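Local structure of enterobactin synthetase component F-related protein (Vibrio cholerae serotype O1, 4OXI) at residues R53-L57 and Y118-M122; G121-P126 and E215-M220; C241-I246 and A388-E392; P324-L330 and W348-Q354; C393-N398 and Y413-L419. The protein is an adenylation-domain protein that probably uses ATP to activate glycine as glycyl-adenylate, in a pathway that modifies lipopolysaccharide and confers resistance to antimicrobial peptides. All coordinates share one frame; numbering follows the deposited sequence.

How the contacts relate
The five contacts illustrate how an adenylation fold ties distant parts of its chain together. Contacts 1 and 2 share Gly121 and Met122, where helix 108-119 gives way to strand 123-126; their centres are about 13 Å apart. Contact 3, its centre about 19 and 20 Å from theirs, brings helix 236-249 against the loop after strand 387-388. Contact 4 falls within the sequence spanned by contact 3, about 27 Å away between centres, and joins the end of helix 342-352 to the loop before strand 332-336. Contact 5 comes last and touches contact 3, where Ala388 packs on Cys393 and Leu394. Tyr218, Tyr242 and Leu419 bring contacts 2, 3 and 5 within about 7 to 8 Å of the bound glycyl-adenosine-5'-phosphate; contacts 1 and 4 tie the fold further out.

Contact 1 (R53-L57 and Y118-M122); sequences RHSIL and YLGGM
Leu57 of helix 51-62 and Leu119, at the end of helix 108-119, keep their CA atoms 8.4 Å apart, a spacing too wide for direct backbone pairing, which Arg53 spans to reach a backbone carbonyl. Its CG lies opposite the backbone N (chi1 177°), and the chain then runs extended to NE, carrying the guanidinium over to Tyr118. There NH1 and NH2 both donate to Tyr118 O, at 2.9 Å and 3.1 Å, end-on and close to the guanidinium plane. Gly121 N donates to the same oxygen within the Schellman motif that ends the helix, with Gly121 at positive phi, so three N-H groups grip one terminal carbonyl; the cation there would probably complement the negative end of the helix dipole. The guanidinium also lies on one face of the Tyr118 ring, planes 24° apart, with CZ 4.4 Å from the ring centroid in a cation-pi stack. Ile56 CD1 touches Tyr118 CZ at 3.7 Å, while Leu57 CD2 meets Leu119 CD2 at 3.6 Å as these two side chains slide past each other. Tyr118 OH is hydrogen-bonded to His240 of helix 236-249, on which Arg53 also packs; helix 268-279 backs Ile56, and helix 78-95 covers Leu119.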
# COMPACT_ATOMS: atom_id res chain seq x y z
N ARG A 53 -12.29 -16.40 1.73
CA ARG A 53 -11.41 -17.30 1.01
C ARG A 53 -12.22 -18.22 0.09
O ARG A 53 -11.80 -18.51 -1.04
CB ARG A 53 -10.58 -18.11 1.98
CG ARG A 53 -9.69 -19.12 1.31
CD ARG A 53 -8.61 -19.61 2.26
NE ARG A 53 -7.55 -20.18 1.46
CZ ARG A 53 -6.37 -19.60 1.24
NH1 ARG A 53 -5.50 -20.21 0.46
NH2 ARG A 53 -6.06 -18.45 1.81
N HIS A 54 -13.39 -18.68 0.56
CA HIS A 54 -14.22 -19.55 -0.27
C HIS A 54 -14.70 -18.84 -1.51
O HIS A 54 -14.71 -19.40 -2.60
CB HIS A 54 -15.44 -20.08 0.49
CG HIS A 54 -16.39 -20.85 -0.37
ND1 HIS A 54 -16.18 -22.17 -0.72
CD2 HIS A 54 -17.54 -20.48 -0.98
CE1 HIS A 54 -17.17 -22.58 -1.50
NE2 HIS A 54 -18.01 -21.57 -1.67
N SER A 55 -15.12 -17.58 -1.35
CA SER A 55 -15.56 -16.78 -2.47
C SER A 55 -14.46 -16.61 -3.51
O SER A 55 -14.72 -16.60 -4.71
CB SER A 55 -16.03 -15.41 -2.00
OG SER A 55 -17.05 -15.54 -1.04
N ILE A 56 -13.22 -16.45 -3.04
CA ILE A 56 -12.11 -16.29 -3.96
C ILE A 56 -11.87 -17.57 -4.74
O ILE A 56 -11.72 -17.54 -5.97
CB ILE A 56 -10.81 -15.83 -3.23
CG1 ILE A 56 -10.89 -14.34 -2.91
CG2 ILE A 56 -9.60 -16.10 -4.08
CD1 ILE A 56 -9.78 -13.85 -2.00
N LEU A 57 -11.84 -18.71 -4.04
CA LEU A 57 -11.65 -19.99 -4.72
C LEU A 57 -12.78 -20.27 -5.72
O LEU A 57 -12.53 -20.76 -6.82
CB LEU A 57 -11.53 -21.12 -3.72
CG LEU A 57 -10.32 -21.02 -2.80
CD1 LEU A 57 -10.18 -22.27 -1.96
CD2 LEU A 57 -9.07 -20.79 -3.62
N TYR A 118 -1.02 -16.26 -1.48
CA TYR A 118 -2.37 -16.26 -0.93
C TYR A 118 -2.99 -17.67 -0.95
O TYR A 118 -3.51 -18.14 0.06
CB TYR A 118 -3.31 -15.26 -1.65
CG TYR A 118 -4.70 -15.39 -1.10
CD1 TYR A 118 -5.05 -14.77 0.09
CD2 TYR A 118 -5.66 -16.19 -1.72
CE1 TYR A 118 -6.31 -14.91 0.64
CE2 TYR A 118 -6.93 -16.35 -1.18
CZ TYR A 118 -7.24 -15.71 0.01
OH TYR A 118 -8.49 -15.84 0.56
N LEU A 119 -2.96 -18.32 -2.11
CA LEU A 119 -3.58 -19.63 -2.27
C LEU A 119 -2.95 -20.66 -1.34
O LEU A 119 -3.64 -21.56 -0.85
CB LEU A 119 -3.47 -20.08 -3.72
CG LEU A 119 -4.34 -19.29 -4.70
CD1 LEU A 119 -4.08 -19.72 -6.13
CD2 LEU A 119 -5.81 -19.46 -4.37
N GLY A 120 -1.65 -20.52 -1.08
CA GLY A 120 -0.92 -21.45 -0.24
C GLY A 120 -0.82 -21.10 1.24
O GLY A 120 -0.12 -21.79 1.99
N GLY A 121 -1.51 -20.05 1.68
CA GLY A 121 -1.45 -19.67 3.09
C GLY A 121 -0.09 -19.14 3.55
O GLY A 121 0.25 -19.20 4.74
N MET A 122 0.70 -18.62 2.63
CA MET A 122 2.01 -18.10 2.99
C MET A 122 2.03 -16.59 3.17
O MET A 122 0.98 -15.94 3.16
CB MET A 122 3.04 -18.60 1.98
CG MET A 122 3.19 -20.12 2.11
SD MET A 122 3.99 -20.85 0.70
CE MET A 122 5.34 -19.67 0.58

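Contact 2 (G121-P126 and E215-M220); sequences GMTYIP and EYAYIM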
# COMPACT_ATOMS: atom_id res chain seq x y z
N GLY A 121 -1.51 -20.05 1.68
CA GLY A 121 -1.45 -19.67 3.09
C GLY A 121 -0.09 -19.14 3.55
O GLY A 121 0.25 -19.20 4.74
N MET A 122 0.70 -18.62 2.63
CA MET A 122 2.01 -18.10 2.99
C MET A 122 2.03 -16.59 3.17
O MET A 122 0.98 -15.94 3.16
CB MET A 122 3.04 -18.60 1.98
CG MET A 122 3.19 -20.12 2.11
SD MET A 122 3.99 -20.85 0.70
CE MET A 122 5.34 -19.67 0.58
N THR A 123 3.23 -16.04 3.39
CA THR A 123 3.38 -14.61 3.68
C THR A 123 4.27 -13.99 2.62
O THR A 123 5.39 -14.46 2.39
CB THR A 123 4.10 -14.38 5.03
OG1 THR A 123 3.50 -15.21 6.04
CG2 THR A 123 4.03 -12.92 5.45
N TYR A 124 3.79 -12.93 1.96
CA TYR A 124 4.65 -12.27 0.99
C TYR A 124 5.15 -10.92 1.48
O TYR A 124 4.49 -10.24 2.27
CB TYR A 124 4.02 -12.21 -0.41
CG TYR A 124 3.00 -11.11 -0.66
CD1 TYR A 124 3.39 -9.86 -1.13
CD2 TYR A 124 1.63 -11.36 -0.50
CE1 TYR A 124 2.45 -8.86 -1.38
CE2 TYR A 124 0.68 -10.36 -0.76
CZ TYR A 124 1.10 -9.13 -1.20
OH TYR A 124 0.18 -8.16 -1.47
N ILE A 125 6.34 -10.56 1.02
CA ILE A 125 7.00 -9.33 1.43
C ILE A 125 7.47 -8.58 0.19
O ILE A 125 8.50 -8.91 -0.40
CB ILE A 125 8.22 -9.66 2.32
CG1 ILE A 125 7.80 -10.61 3.44
CG2 ILE A 125 8.85 -8.37 2.90
CD1 ILE A 125 8.94 -11.35 4.06
N PRO A 126 6.71 -7.57 -0.23
CA PRO A 126 7.13 -6.88 -1.45
C PRO A 126 8.34 -5.99 -1.18
O PRO A 126 8.37 -5.31 -0.15
CB PRO A 126 5.90 -6.03 -1.81
CG PRO A 126 5.19 -5.81 -0.52
CD PRO A 126 5.44 -7.05 0.31
N GLU A 215 -2.23 -16.36 10.75
CA GLU A 215 -0.95 -16.29 10.03
C GLU A 215 -0.89 -14.99 9.22
O GLU A 215 -1.92 -14.43 8.83
CB GLU A 215 -0.81 -17.52 9.12
CG GLU A 215 0.47 -17.57 8.32
CD GLU A 215 1.70 -17.61 9.19
OE1 GLU A 215 2.07 -18.73 9.62
OE2 GLU A 215 2.31 -16.54 9.45
N TYR A 216 0.31 -14.48 8.98
CA TYR A 216 0.46 -13.25 8.21
C TYR A 216 0.30 -13.51 6.71
O TYR A 216 0.90 -14.45 6.16
CB TYR A 216 1.84 -12.66 8.46
CG TYR A 216 2.12 -12.30 9.91
CD1 TYR A 216 1.13 -11.74 10.71
CD2 TYR A 216 3.38 -12.50 10.46
CE1 TYR A 216 1.39 -11.40 12.05
CE2 TYR A 216 3.65 -12.16 11.79
CZ TYR A 216 2.66 -11.61 12.57
OH TYR A 216 2.93 -11.26 13.86
N ALA A 217 -0.50 -12.67 6.05
CA ALA A 217 -0.67 -12.76 4.60
C ALA A 217 0.41 -11.95 3.87
O ALA A 217 0.92 -12.37 2.81
CB ALA A 217 -2.07 -12.29 4.18
N TYR A 218 0.75 -10.79 4.42
CA TYR A 218 1.84 -9.99 3.85
C TYR A 218 2.46 -9.10 4.90
O TYR A 218 1.84 -8.81 5.92
CB TYR A 218 1.35 -9.13 2.67
CG TYR A 218 0.24 -8.13 2.99
CD1 TYR A 218 0.54 -6.83 3.39
CD2 TYR A 218 -1.09 -8.49 2.89
CE1 TYR A 218 -0.46 -5.92 3.67
CE2 TYR A 218 -2.11 -7.58 3.18
CZ TYR A 218 -1.79 -6.30 3.57
OH TYR A 218 -2.79 -5.40 3.86
N ILE A 219 3.69 -8.67 4.65
CA ILE A 219 4.34 -7.74 5.57
C ILE A 219 4.79 -6.49 4.82
O ILE A 219 5.57 -6.57 3.88
CB ILE A 219 5.57 -8.37 6.24
CG1 ILE A 219 5.16 -9.66 6.98
CG2 ILE A 219 6.25 -7.37 7.16
CD1 ILE A 219 6.35 -10.53 7.40
N MET A 220 4.31 -5.33 5.27
CA MET A 220 4.66 -4.06 4.66
C MET A 220 5.71 -3.39 5.51
O MET A 220 5.96 -3.79 6.65
CB MET A 220 3.44 -3.13 4.58
CG MET A 220 2.38 -3.58 3.59
SD MET A 220 3.06 -4.12 1.99
CE MET A 220 1.55 -4.00 1.01
O HOH W 1 -0.36 -14.15 1.07
O HOH W 2 4.70 -15.40 8.37
O HOH W 3 7.27 -4.79 2.33
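Tyr124 joins the two strands through its backbone: its N donates to Ala217 O at 3.0 Å, and its O accepts from Ile219 N at 3.0 Å, nearly in line with the carbonyl bond. This is a parallel bridge with Tyr218, limited to one pair, and the strand directions differ by 28°. The Tyr124 side chain, with CG between its backbone N and carbonyl carbon (chi1 81°), runs beside that of Tyr218, and Tyr218 CB sits over the Tyr124 ring face, 3.8 Å from the centroid. Nearby, Thr123 OG1 donates to Tyr216 O at 2.7 Å, from above the carbonyl plane. The hydroxyl is held from further out: Gln98 is hydrogen-bonded to it, and a water donates both to Thr123 OG1 and to Glu215 OE2, the oxygen that also accepts from Tyr216 N. A second water joins Met122 O to Ala217 O. At the far end Pro126 CG meets Met220 SD at 3.7 Å, the side chains crossing. The single bridge thus joins strand 123-126, edge of a parallel sheet beside strand 99-102, to the two-stranded antiparallel sheet of strands 216-222 and 230-235, bulged at Ala217 and Tyr218 opposite Val234; Val270 of helix 268-279 covers Tyr124, Tyr218 and Met220.

Contact 3 (C241-I246 and A388-E392); sequences CYISQI and AFEEE
In the loop that links strand 387-388 to strand 394-397, Phe389 and Glu390 dock on one side of helix 236-249, chiefly on Gln245. The Phe389 ring receives Gln245 CB over one face, 4.1 Å from its centroid, a CH-pi contact. Ile246 CD1 reaches Phe389 CZ at 3.7 Å, and Tyr242 CE1 lies 4.1 Å from Phe389 CE2. A bend at chi2 (-58°) folds the Gln245 amide back along the helix. Its NE2 thereby gives a weak hydrogen bond to Cys241 SG and comes within 3.1 Å of Glu390 OE2, while its OE1 is bonded to Lys248. Glu390 OE2 has its salt bridge with Lys422, and Glu390 OE1 rests 3.6 Å from Cys241 SG. Tyr371 lies nearly parallel to the Phe389 ring, and Tyr242 OH is hydrogen-bonded to His271. Cys241 and Tyr242, with Gln245 and Ile246 one helical turn on, form one side of the helix, here joined to the loop that leads into the antiparallel sheet within the AMP-binding fold.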
# COMPACT_ATOMS: atom_id res chain seq x y z
N CYS A 241 -11.34 -9.63 6.30
CA CYS A 241 -12.32 -8.65 6.74
C CYS A 241 -12.43 -7.48 5.76
O CYS A 241 -13.53 -7.14 5.32
CB CYS A 241 -12.02 -8.16 8.16
SG CYS A 241 -13.21 -6.90 8.73
N TYR A 242 -11.30 -6.87 5.39
CA TYR A 242 -11.33 -5.74 4.46
C TYR A 242 -11.97 -6.08 3.13
O TYR A 242 -12.88 -5.40 2.69
CB TYR A 242 -9.95 -5.16 4.17
CG TYR A 242 -10.03 -4.09 3.10
CD1 TYR A 242 -10.48 -2.81 3.42
CD2 TYR A 242 -9.67 -4.34 1.78
CE1 TYR A 242 -10.56 -1.82 2.46
CE2 TYR A 242 -9.75 -3.34 0.80
CZ TYR A 242 -10.20 -2.08 1.15
OH TYR A 242 -10.29 -1.08 0.20
N ILE A 243 -11.46 -7.12 2.48
CA ILE A 243 -11.99 -7.53 1.18
C ILE A 243 -13.50 -7.80 1.23
O ILE A 243 -14.25 -7.36 0.34
CB ILE A 243 -11.27 -8.76 0.65
CG1 ILE A 243 -9.78 -8.45 0.44
CG2 ILE A 243 -11.88 -9.18 -0.67
CD1 ILE A 243 -9.55 -7.33 -0.58
N SER A 244 -13.96 -8.51 2.26
CA SER A 244 -15.40 -8.80 2.38
C SER A 244 -16.23 -7.52 2.53
O SER A 244 -17.32 -7.44 1.99
CB SER A 244 -15.70 -9.75 3.55
OG SER A 244 -15.68 -9.03 4.76
N GLN A 245 -15.72 -6.52 3.25
CA GLN A 245 -16.45 -5.25 3.38
C GLN A 245 -16.60 -4.58 2.03
O GLN A 245 -17.69 -4.16 1.65
CB GLN A 245 -15.74 -4.27 4.32
CG GLN A 245 -15.45 -4.77 5.72
CD GLN A 245 -16.70 -5.21 6.48
OE1 GLN A 245 -17.81 -4.71 6.24
NE2 GLN A 245 -16.52 -6.15 7.41
N ILE A 246 -15.49 -4.48 1.29
CA ILE A 246 -15.51 -3.76 0.03
C ILE A 246 -16.33 -4.51 -1.03
O ILE A 246 -17.08 -3.91 -1.81
CB ILE A 246 -14.07 -3.41 -0.43
CG1 ILE A 246 -14.06 -2.04 -1.11
CG2 ILE A 246 -13.44 -4.50 -1.29
CD1 ILE A 246 -13.93 -0.92 -0.10
N ALA A 388 -17.20 4.11 9.27
CA ALA A 388 -16.54 2.82 9.21
C ALA A 388 -17.38 1.79 8.49
O ALA A 388 -18.61 1.88 8.49
CB ALA A 388 -16.23 2.33 10.62
N PHE A 389 -16.72 0.80 7.91
CA PHE A 389 -17.42 -0.35 7.35
C PHE A 389 -18.20 -1.08 8.44
O PHE A 389 -19.30 -1.55 8.20
CB PHE A 389 -16.42 -1.31 6.71
CG PHE A 389 -15.69 -0.72 5.53
CD1 PHE A 389 -16.38 -0.34 4.40
CD2 PHE A 389 -14.31 -0.58 5.56
CE1 PHE A 389 -15.72 0.19 3.31
CE2 PHE A 389 -13.64 -0.04 4.46
CZ PHE A 389 -14.35 0.34 3.34
N GLU A 390 -17.61 -1.18 9.62
CA GLU A 390 -18.22 -1.90 10.74
C GLU A 390 -18.42 -0.97 11.92
O GLU A 390 -17.52 -0.22 12.28
CB GLU A 390 -17.30 -3.03 11.18
CG GLU A 390 -16.99 -4.03 10.08
CD GLU A 390 -16.19 -5.20 10.59
OE1 GLU A 390 -15.05 -4.98 11.09
OE2 GLU A 390 -16.70 -6.34 10.50
N GLU A 391 -19.60 -1.03 12.54
CA GLU A 391 -19.83 -0.18 13.71
C GLU A 391 -18.97 -0.70 14.86
O GLU A 391 -18.48 -1.82 14.80
CB GLU A 391 -21.32 -0.10 14.07
CG GLU A 391 -22.20 0.69 13.05
CD GLU A 391 -22.16 2.24 13.22
OE1 GLU A 391 -23.17 2.90 12.87
OE2 GLU A 391 -21.14 2.80 13.69
N GLU A 392 -18.76 0.16 15.86
CA GLU A 392 -17.92 -0.14 17.03
C GLU A 392 -16.42 -0.17 16.77
O GLU A 392 -15.65 -0.65 17.61
CB GLU A 392 -18.36 -1.42 17.74
CG GLU A 392 -19.84 -1.45 18.08
CD GLU A 392 -20.21 -2.56 19.04
OE1 GLU A 392 -19.59 -3.65 18.97
OE2 GLU A 392 -21.12 -2.34 19.86

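Contact 4 (P324-L330 and W348-Q354); sequences PHSLPSL and WQQATQQ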
# COMPACT_ATOMS: atom_id res chain seq x y z
N PRO A 324 -15.15 16.75 -19.31
CA PRO A 324 -16.40 16.07 -18.97
C PRO A 324 -16.74 14.95 -19.95
O PRO A 324 -16.48 15.09 -21.14
CB PRO A 324 -17.43 17.20 -19.05
CG PRO A 324 -16.65 18.41 -18.61
CD PRO A 324 -15.26 18.21 -19.20
N HIS A 325 -17.28 13.86 -19.42
CA HIS A 325 -17.68 12.69 -20.19
C HIS A 325 -16.52 11.94 -20.85
O HIS A 325 -16.76 10.98 -21.58
CB HIS A 325 -18.74 13.07 -21.22
CG HIS A 325 -19.89 13.84 -20.65
ND1 HIS A 325 -20.94 13.24 -20.00
CD2 HIS A 325 -20.13 15.18 -20.62
CE1 HIS A 325 -21.79 14.17 -19.59
NE2 HIS A 325 -21.32 15.35 -19.96
N SER A 326 -15.28 12.36 -20.60
CA SER A 326 -14.13 11.74 -21.26
C SER A 326 -13.76 10.35 -20.73
O SER A 326 -12.96 9.65 -21.35
CB SER A 326 -12.89 12.64 -21.20
OG SER A 326 -12.42 12.79 -19.87
N LEU A 327 -14.34 9.94 -19.60
CA LEU A 327 -14.05 8.62 -19.04
C LEU A 327 -15.31 7.81 -18.76
O LEU A 327 -15.56 7.44 -17.61
CB LEU A 327 -13.25 8.77 -17.74
CG LEU A 327 -11.88 9.41 -17.92
CD1 LEU A 327 -11.14 9.47 -16.59
CD2 LEU A 327 -11.08 8.63 -18.96
N PRO A 328 -16.11 7.51 -19.81
CA PRO A 328 -17.39 6.82 -19.61
C PRO A 328 -17.28 5.41 -19.06
O PRO A 328 -18.24 4.94 -18.48
CB PRO A 328 -17.98 6.74 -21.04
CG PRO A 328 -16.81 6.86 -21.95
CD PRO A 328 -15.87 7.82 -21.24
N SER A 329 -16.15 4.73 -19.25
CA SER A 329 -16.08 3.34 -18.80
C SER A 329 -15.89 3.19 -17.28
O SER A 329 -16.14 2.12 -16.73
CB SER A 329 -14.96 2.58 -19.53
OG SER A 329 -13.67 3.00 -19.07
N LEU A 330 -15.47 4.26 -16.60
CA LEU A 330 -15.02 4.16 -15.20
C LEU A 330 -16.18 4.27 -14.21
O LEU A 330 -16.52 5.38 -13.78
CB LEU A 330 -13.99 5.25 -14.90
CG LEU A 330 -12.79 4.85 -14.03
CD1 LEU A 330 -12.18 6.07 -13.37
CD2 LEU A 330 -13.14 3.79 -13.01
N TRP A 348 -13.17 14.98 -11.36
CA TRP A 348 -13.02 13.59 -11.76
C TRP A 348 -14.40 13.01 -12.05
O TRP A 348 -14.58 12.29 -13.03
CB TRP A 348 -12.29 12.78 -10.68
CG TRP A 348 -11.97 11.36 -11.11
CD1 TRP A 348 -12.76 10.26 -10.96
CD2 TRP A 348 -10.76 10.90 -11.73
NE1 TRP A 348 -12.13 9.14 -11.46
CE2 TRP A 348 -10.89 9.50 -11.94
CE3 TRP A 348 -9.58 11.53 -12.13
CZ2 TRP A 348 -9.89 8.73 -12.53
CZ3 TRP A 348 -8.58 10.76 -12.73
CH2 TRP A 348 -8.74 9.38 -12.92
N GLN A 349 -15.38 13.35 -11.21
CA GLN A 349 -16.73 12.83 -11.39
C GLN A 349 -17.40 13.34 -12.68
O GLN A 349 -18.18 12.61 -13.31
CB GLN A 349 -17.61 13.11 -10.17
CG GLN A 349 -19.03 12.54 -10.31
CD GLN A 349 -19.71 12.29 -8.98
OE1 GLN A 349 -20.18 13.22 -8.32
NE2 GLN A 349 -19.75 11.02 -8.56
N GLN A 350 -17.09 14.56 -13.09
CA GLN A 350 -17.61 15.07 -14.36
C GLN A 350 -17.07 14.28 -15.54
O GLN A 350 -17.76 14.09 -16.54
CB GLN A 350 -17.29 16.56 -14.54
CG GLN A 350 -18.24 17.49 -13.77
CD GLN A 350 -19.70 17.30 -14.16
OE1 GLN A 350 -20.12 17.71 -15.24
NE2 GLN A 350 -20.48 16.65 -13.28
N ALA A 351 -15.83 13.80 -15.42
CA ALA A 351 -15.25 12.97 -16.49
C ALA A 351 -15.90 11.60 -16.55
O ALA A 351 -16.13 11.08 -17.64
CB ALA A 351 -13.76 12.84 -16.33
N THR A 352 -16.18 11.01 -15.39
CA THR A 352 -16.74 9.66 -15.40
C THR A 352 -18.27 9.67 -15.40
O THR A 352 -18.88 8.71 -15.86
CB THR A 352 -16.26 8.79 -14.17
OG1 THR A 352 -16.86 9.28 -12.96
CG2 THR A 352 -14.74 8.80 -14.03
N GLN A 353 -18.86 10.75 -14.87
CA GLN A 353 -20.29 10.83 -14.61
C GLN A 353 -20.75 9.70 -13.70
O GLN A 353 -21.93 9.35 -13.69
CB GLN A 353 -21.11 10.83 -15.91
CG GLN A 353 -20.79 12.01 -16.83
CD GLN A 353 -21.33 13.32 -16.30
OE1 GLN A 353 -22.47 13.38 -15.85
NE2 GLN A 353 -20.51 14.36 -16.33
N GLN A 354 -19.82 9.13 -12.95
CA GLN A 354 -20.13 7.95 -12.14
C GLN A 354 -19.58 8.04 -10.70
O GLN A 354 -18.84 8.97 -10.39
CB GLN A 354 -19.71 6.70 -12.91
CG GLN A 354 -20.69 6.41 -14.07
CD GLN A 354 -20.24 5.30 -14.99
OE1 GLN A 354 -20.76 4.20 -14.92
NE2 GLN A 354 -19.28 5.60 -15.86
O HOH W 4 -16.38 6.94 -11.39
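Gln354, just beyond helix 342-352, reaches back to the type I turn from Leu327 to Leu330. Its CB lies 3.6 Å from Leu330 O; with chi2 near 173° the chain then runs straight, taking CD past the same oxygen at 3.9 Å, and NE2 ends between two carbonyls. It donates to Pro328 O at 2.9 Å, from above that carbonyl plane, and to Thr352 O at 3.1 Å, joining turn and helix end through one amide. Thr352 OG1 accepts from Gln354 N in an ST turn, and a water links this hydroxyl to Leu330 O. The carbonyls of Gln350 and Ala351, near the helix end, accept from the loop: His325 N donates to Gln350 O, which also accepts from Gln353 NE2, and Leu327 N donates to Ala351 O at 2.9 Å. That bond of Gln353 holds its amide over one face of the His325 ring, planes 20° apart, on the exposed side. On the buried side Leu330 CD1 abuts the edge of the Trp348 ring, 3.6 Å from CZ2, and Leu327 CD1 lies over a face of it. Trp348 has further partners: NE1 bonds to Ser333 OG and its ring is edge-to-face with Phe335 of strand 332-336, while Ile298 of helix 294-301 covers Leu327, Leu330 and Trp348.

Contact 5 (C393-N398 and Y413-L419); sequences CLAIIN and YRGELLL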
# COMPACT_ATOMS: atom_id res chain seq x y z
N CYS A 393 -15.99 0.37 15.63
CA CYS A 393 -14.57 0.36 15.25
C CYS A 393 -13.83 1.66 15.51
O CYS A 393 -12.60 1.68 15.52
CB CYS A 393 -14.42 0.02 13.76
SG CYS A 393 -14.64 -1.72 13.44
N LEU A 394 -14.56 2.76 15.67
CA LEU A 394 -13.94 4.06 15.74
C LEU A 394 -14.21 4.74 17.08
O LEU A 394 -15.30 4.62 17.63
CB LEU A 394 -14.49 4.96 14.63
CG LEU A 394 -14.35 4.47 13.19
CD1 LEU A 394 -14.88 5.51 12.24
CD2 LEU A 394 -12.89 4.18 12.88
N ALA A 395 -13.20 5.44 17.58
CA ALA A 395 -13.39 6.35 18.70
C ALA A 395 -12.56 7.60 18.48
O ALA A 395 -11.62 7.60 17.67
CB ALA A 395 -13.03 5.68 20.01
N ILE A 396 -12.91 8.66 19.19
CA ILE A 396 -12.22 9.94 19.09
C ILE A 396 -11.79 10.33 20.49
O ILE A 396 -12.57 10.22 21.43
CB ILE A 396 -13.15 11.01 18.54
CG1 ILE A 396 -13.66 10.61 17.15
CG2 ILE A 396 -12.46 12.37 18.47
CD1 ILE A 396 -14.72 11.56 16.60
N ILE A 397 -10.54 10.74 20.66
CA ILE A 397 -10.09 11.20 21.97
C ILE A 397 -9.74 12.68 21.88
O ILE A 397 -8.93 13.07 21.03
CB ILE A 397 -8.94 10.34 22.52
CG1 ILE A 397 -8.42 10.91 23.84
CG2 ILE A 397 -7.79 10.24 21.54
CD1 ILE A 397 -7.32 10.07 24.45
N ASN A 398 -10.39 13.51 22.69
CA ASN A 398 -10.17 14.95 22.61
C ASN A 398 -8.97 15.42 23.43
O ASN A 398 -8.31 14.61 24.08
CB ASN A 398 -11.42 15.76 22.97
CG ASN A 398 -11.84 15.61 24.43
OD1 ASN A 398 -11.13 15.02 25.25
ND2 ASN A 398 -13.01 16.15 24.77
N TYR A 413 -17.86 17.04 17.71
CA TYR A 413 -16.80 16.45 18.53
C TYR A 413 -15.49 16.32 17.74
O TYR A 413 -15.50 15.96 16.56
CB TYR A 413 -17.23 15.08 19.05
CG TYR A 413 -16.48 14.66 20.29
CD1 TYR A 413 -16.80 15.20 21.53
CD2 TYR A 413 -15.46 13.72 20.23
CE1 TYR A 413 -16.13 14.82 22.67
CE2 TYR A 413 -14.78 13.33 21.37
CZ TYR A 413 -15.12 13.89 22.59
OH TYR A 413 -14.44 13.50 23.72
N ARG A 414 -14.38 16.61 18.40
CA ARG A 414 -13.12 16.83 17.71
C ARG A 414 -11.98 16.16 18.48
O ARG A 414 -12.00 16.14 19.71
CB ARG A 414 -12.87 18.34 17.60
CG ARG A 414 -11.71 18.76 16.71
CD ARG A 414 -11.46 20.27 16.77
NE ARG A 414 -10.48 20.70 15.77
CZ ARG A 414 -9.16 20.61 15.93
NH1 ARG A 414 -8.65 20.12 17.06
NH2 ARG A 414 -8.34 21.01 14.96
N GLY A 415 -11.01 15.60 17.76
CA GLY A 415 -9.85 15.00 18.39
C GLY A 415 -9.17 13.95 17.53
O GLY A 415 -9.39 13.88 16.31
N GLU A 416 -8.32 13.14 18.15
CA GLU A 416 -7.58 12.13 17.43
C GLU A 416 -8.43 10.88 17.22
O GLU A 416 -9.09 10.41 18.14
CB GLU A 416 -6.29 11.77 18.17
CG GLU A 416 -5.60 10.55 17.59
CD GLU A 416 -4.23 10.31 18.16
OE1 GLU A 416 -3.86 11.02 19.12
OE2 GLU A 416 -3.52 9.41 17.65
N LEU A 417 -8.40 10.35 16.00
CA LEU A 417 -9.15 9.15 15.65
C LEU A 417 -8.45 7.90 16.15
O LEU A 417 -7.24 7.74 15.96
CB LEU A 417 -9.31 9.07 14.13
CG LEU A 417 -10.24 8.01 13.56
CD1 LEU A 417 -11.63 8.23 14.10
CD2 LEU A 417 -10.25 8.05 12.03
N LEU A 418 -9.21 7.00 16.79
CA LEU A 418 -8.67 5.74 17.27
C LEU A 418 -9.33 4.62 16.49
O LEU A 418 -10.52 4.68 16.19
CB LEU A 418 -8.98 5.56 18.76
CG LEU A 418 -8.46 6.61 19.73
CD1 LEU A 418 -8.82 6.22 21.16
CD2 LEU A 418 -6.97 6.77 19.59
N LEU A 419 -8.56 3.58 16.16
CA LEU A 419 -9.07 2.49 15.35
C LEU A 419 -9.03 1.18 16.13
O LEU A 419 -8.15 0.97 16.97
CB LEU A 419 -8.24 2.35 14.07
CG LEU A 419 -8.04 3.66 13.30
CD1 LEU A 419 -7.06 3.45 12.16
CD2 LEU A 419 -9.36 4.18 12.76
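Ala395 and Leu418 mark the tight part of this antiparallel pair: Ala395 N donates to Leu418 O at 3.1 Å, and Leu418 N to Ala395 O at 2.6 Å. Ile397 and Glu416 exchange two further bonds, each 2.9 Å long. Leu394, Ile396, Leu417 and Leu419 share one buried face, where Leu394 CD2 and Leu419 CD2 lie side by side at 3.5 Å and Leu461 of strand 460-466 packs on Leu394, Ile396 and Leu417. The strands belong to a curled antiparallel sheet, consistent with the distorted barrel of adenylate-forming enzymes, and Leu419 lies near the bound glycyl-adenosine-5'-phosphate. Toward Asn398 the pairing gives way to a more solvent-accessible end. Gly415, at phi 156°, turns the chain there, its CA 3.4 Å from Ile397 O. Tyr413, its CG roughly opposite the backbone N (chi1 -157°), presents a ring edge to Ile396 CG2, with CD2 at 3.7 Å. Tyr413 OH bonds to Glu402 OE1 and Asn398 OD1 to Glu402 N, the two side chains crossing at about a right angle. Arg414 starts away from the partner strand, on the exposed side, and touches Leu464, whereas Glu416 runs extended to a salt bridge with Arg467, its OE2 also accepting from Gly451 N.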